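Local structure of reticulocyte-binding protein 2a (Plasmodium vivax, 4Z8N) at residues I153-E156 and I157-R161. The protein probably helps the malaria parasite attach to red blood cells during invasion, this chain being its erythrocyte-binding domain. Sequence-based numbering, arbitrary orientation.
Sequences IMLE and IYVER
Met154 reaches along its helix to Tyr158 with its methyl end: CE lies 3.6 Å from Tyr158 OH and 3.8 Å from Tyr158 CZ, so it touches the hydroxyl-bearing end of the ring. Bends at chi2 (-57°) and chi3 (-56°) turn the methyl toward the next turn of the helix, a shape that an unbranched, flexible chain can adopt easily. Its sulfur serves a second neighbour, SD resting 4.0 Å from Ile157 CD1. The same methyl, CD1, is approached by Ile153 CG2 at 4.2 Å; Ile157 places it there because CG1 runs beside its own backbone N (chi1 -63°), back over the preceding turn. One residue further along, Leu155 CG and Val159 CG2 make a looser apolar contact at 4.3 Å.

The backbone here is a regular alpha helix, part of helix 149-162 in the mainly helical, Rh5-like erythrocyte-binding domain. Successive i to i+4 bonds run from Ile157 N to Ile153 O, Tyr158 N to Met154 O (2.8 Å), Val159 N to Leu155 O and Glu160 N to Glu156 O. The Met154 carbonyl oxygen also sits 3.3 Å above one face of the Tyr158 ring, toward its rim.

The branched aliphatic Leu155 and Val159, with the Tyr158 ring, pack against helix 199-237, while Met154 and Tyr158 also meet helix 26-37. The broad Tyr158 ring stacks with Tyr260 of helix 246-297, and the hydroxyl of this buried residue makes a weak hydrogen bond to Glu33.

Glu156 and Glu160 lie exposed, where carboxylates suit solvent. Their carboxylates do not pair: OE2 of Glu156 and OE1 of Glu160 are 4.7 Å apart, a spacing at which like charges would probably repel mildly.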
ATOM      1  N   ILE A 153      -6.062  27.570   1.331  1.00 52.61           N
ATOM      2  CA  ILE A 153      -5.845  27.210  -0.069  1.00 51.67           C
ATOM      3  C   ILE A 153      -5.551  25.722  -0.219  1.00 44.76           C
ATOM      4  O   ILE A 153      -6.191  25.027  -1.010  1.00 41.45           O
ATOM      5  CB  ILE A 153      -4.684  28.009  -0.687  1.00 52.14           C
ATOM      6  CG1 ILE A 153      -5.054  29.489  -0.790  1.00 48.77           C
ATOM      7  CG2 ILE A 153      -4.324  27.453  -2.058  1.00 51.20           C
ATOM      8  CD1 ILE A 153      -6.280  29.747  -1.632  1.00 54.05           C
ATOM      9  N   MET A 154      -4.581  25.241   0.550  1.00 41.95           N
ATOM     10  CA  MET A 154      -4.163  23.848   0.477  1.00 42.41           C
ATOM     11  C   MET A 154      -5.275  22.903   0.914  1.00 42.87           C
ATOM     12  O   MET A 154      -5.432  21.822   0.350  1.00 37.40           O
ATOM     13  CB  MET A 154      -2.916  23.621   1.332  1.00 41.74           C
ATOM     14  CG  MET A 154      -1.669  24.317   0.814  1.00 42.02           C
ATOM     15  SD  MET A 154      -1.273  23.840  -0.879  1.00 41.57           S
ATOM     16  CE  MET A 154      -1.174  22.057  -0.708  1.00 30.42           C
ATOM     17  N   LEU A 155      -6.040  23.314   1.921  1.00 45.61           N
ATOM     18  CA  LEU A 155      -7.153  22.506   2.405  1.00 47.29           C
ATOM     19  C   LEU A 155      -8.190  22.341   1.303  1.00 42.83           C
ATOM     20  O   LEU A 155      -8.739  21.259   1.114  1.00 36.49           O
ATOM     21  CB  LEU A 155      -7.790  23.134   3.651  1.00 46.22           C
ATOM     22  CG  LEU A 155      -8.897  22.313   4.321  1.00 47.83           C
ATOM     23  CD1 LEU A 155      -8.367  20.955   4.758  1.00 46.91           C
ATOM     24  CD2 LEU A 155      -9.504  23.059   5.500  1.00 50.37           C
ATOM     25  N   GLU A 156      -8.444  23.421   0.573  1.00 44.63           N
ATOM     26  CA  GLU A 156      -9.389  23.394  -0.535  1.00 50.07           C
ATOM     27  C   GLU A 156      -8.893  22.463  -1.637  1.00 44.70           C
ATOM     28  O   GLU A 156      -9.676  21.747  -2.261  1.00 46.13           O
ATOM     29  CB  GLU A 156      -9.612  24.802  -1.089  1.00 60.16           C
ATOM     30  CG  GLU A 156     -10.634  24.871  -2.213  1.00 70.24           C
ATOM     31  CD  GLU A 156     -12.016  24.424  -1.774  1.00 80.88           C
ATOM     32  OE1 GLU A 156     -12.395  24.703  -0.617  1.00 85.40           O
ATOM     33  OE2 GLU A 156     -12.721  23.787  -2.586  1.00 85.33           O
ATOM     34  N   ILE A 157      -7.584  22.478  -1.869  1.00 40.46           N
ATOM     35  CA  ILE A 157      -6.974  21.581  -2.840  1.00 41.78           C
ATOM     36  C   ILE A 157      -7.125  20.130  -2.397  1.00 39.82           C
ATOM     37  O   ILE A 157      -7.501  19.270  -3.192  1.00 43.93           O
ATOM     38  CB  ILE A 157      -5.484  21.905  -3.051  1.00 37.57           C
ATOM     39  CG1 ILE A 157      -5.334  23.308  -3.644  1.00 37.76           C
ATOM     40  CG2 ILE A 157      -4.836  20.869  -3.955  1.00 33.26           C
ATOM     41  CD1 ILE A 157      -3.904  23.722  -3.894  1.00 36.76           C
ATOM     42  N   TYR A 158      -6.847  19.866  -1.122  1.00 39.95           N
ATOM     43  CA  TYR A 158      -6.953  18.515  -0.572  1.00 42.00           C
ATOM     44  C   TYR A 158      -8.388  18.001  -0.587  1.00 40.93           C
ATOM     45  O   TYR A 158      -8.642  16.853  -0.950  1.00 39.85           O
ATOM     46  CB  TYR A 158      -6.412  18.468   0.860  1.00 40.14           C
ATOM     47  CG  TYR A 158      -4.914  18.629   0.963  1.00 40.09           C
ATOM     48  CD1 TYR A 158      -4.098  18.441  -0.142  1.00 36.61           C
ATOM     49  CD2 TYR A 158      -4.314  18.960   2.172  1.00 38.47           C
ATOM     50  CE1 TYR A 158      -2.729  18.583  -0.052  1.00 38.15           C
ATOM     51  CE2 TYR A 158      -2.944  19.103   2.273  1.00 38.23           C
ATOM     52  CZ  TYR A 158      -2.156  18.912   1.157  1.00 38.87           C
ATOM     53  OH  TYR A 158      -0.793  19.055   1.246  1.00 42.57           O
ATOM     54  N   VAL A 159      -9.319  18.856  -0.176  1.00 41.76           N
ATOM     55  CA  VAL A 159     -10.733  18.504  -0.132  1.00 42.42           C
ATOM     56  C   VAL A 159     -11.243  18.099  -1.516  1.00 44.08           C
ATOM     57  O   VAL A 159     -11.904  17.074  -1.666  1.00 47.93           O
ATOM     58  CB  VAL A 159     -11.581  19.673   0.425  1.00 47.76           C
ATOM     59  CG1 VAL A 159     -13.043  19.514   0.053  1.00 49.52           C
ATOM     60  CG2 VAL A 159     -11.422  19.778   1.937  1.00 47.11           C
ATOM     61  N   GLU A 160     -10.919  18.896  -2.529  1.00 42.24           N
ATOM     62  CA  GLU A 160     -11.366  18.613  -3.890  1.00 48.44           C
ATOM     63  C   GLU A 160     -10.772  17.303  -4.416  1.00 44.08           C
ATOM     64  O   GLU A 160     -11.422  16.567  -5.158  1.00 44.02           O
ATOM     65  CB  GLU A 160     -11.002  19.773  -4.820  1.00 60.42           C
ATOM     66  CG  GLU A 160     -11.521  19.632  -6.246  1.00 74.44           C
ATOM     67  CD  GLU A 160     -13.038  19.693  -6.344  1.00 86.75           C
ATOM     68  OE1 GLU A 160     -13.687  20.201  -5.404  1.00 89.34           O
ATOM     69  OE2 GLU A 160     -13.583  19.231  -7.369  1.00 93.55           O
ATOM     70  N   ARG A 161      -9.538  17.012  -4.021  1.00 37.72           N
ATOM     71  CA  ARG A 161      -8.864  15.802  -4.473  1.00 39.32           C
ATOM     72  C   ARG A 161      -9.461  14.529  -3.872  1.00 37.58           C
ATOM     73  O   ARG A 161      -9.624  13.536  -4.573  1.00 37.67           O
ATOM     74  CB  ARG A 161      -7.369  15.879  -4.160  1.00 40.40           C
ATOM     75  CG  ARG A 161      -6.611  16.804  -5.097  1.00 42.23           C
ATOM     76  CD  ARG A 161      -5.154  16.936  -4.702  1.00 42.98           C
ATOM     77  NE  ARG A 161      -4.417  17.771  -5.648  1.00 43.49           N
ATOM     78  CZ  ARG A 161      -3.137  18.099  -5.514  1.00 39.43           C
ATOM     79  NH1 ARG A 161      -2.443  17.665  -4.470  1.00 38.55           N
ATOM     80  NH2 ARG A 161      -2.551  18.865  -6.424  1.00 39.62           N
TER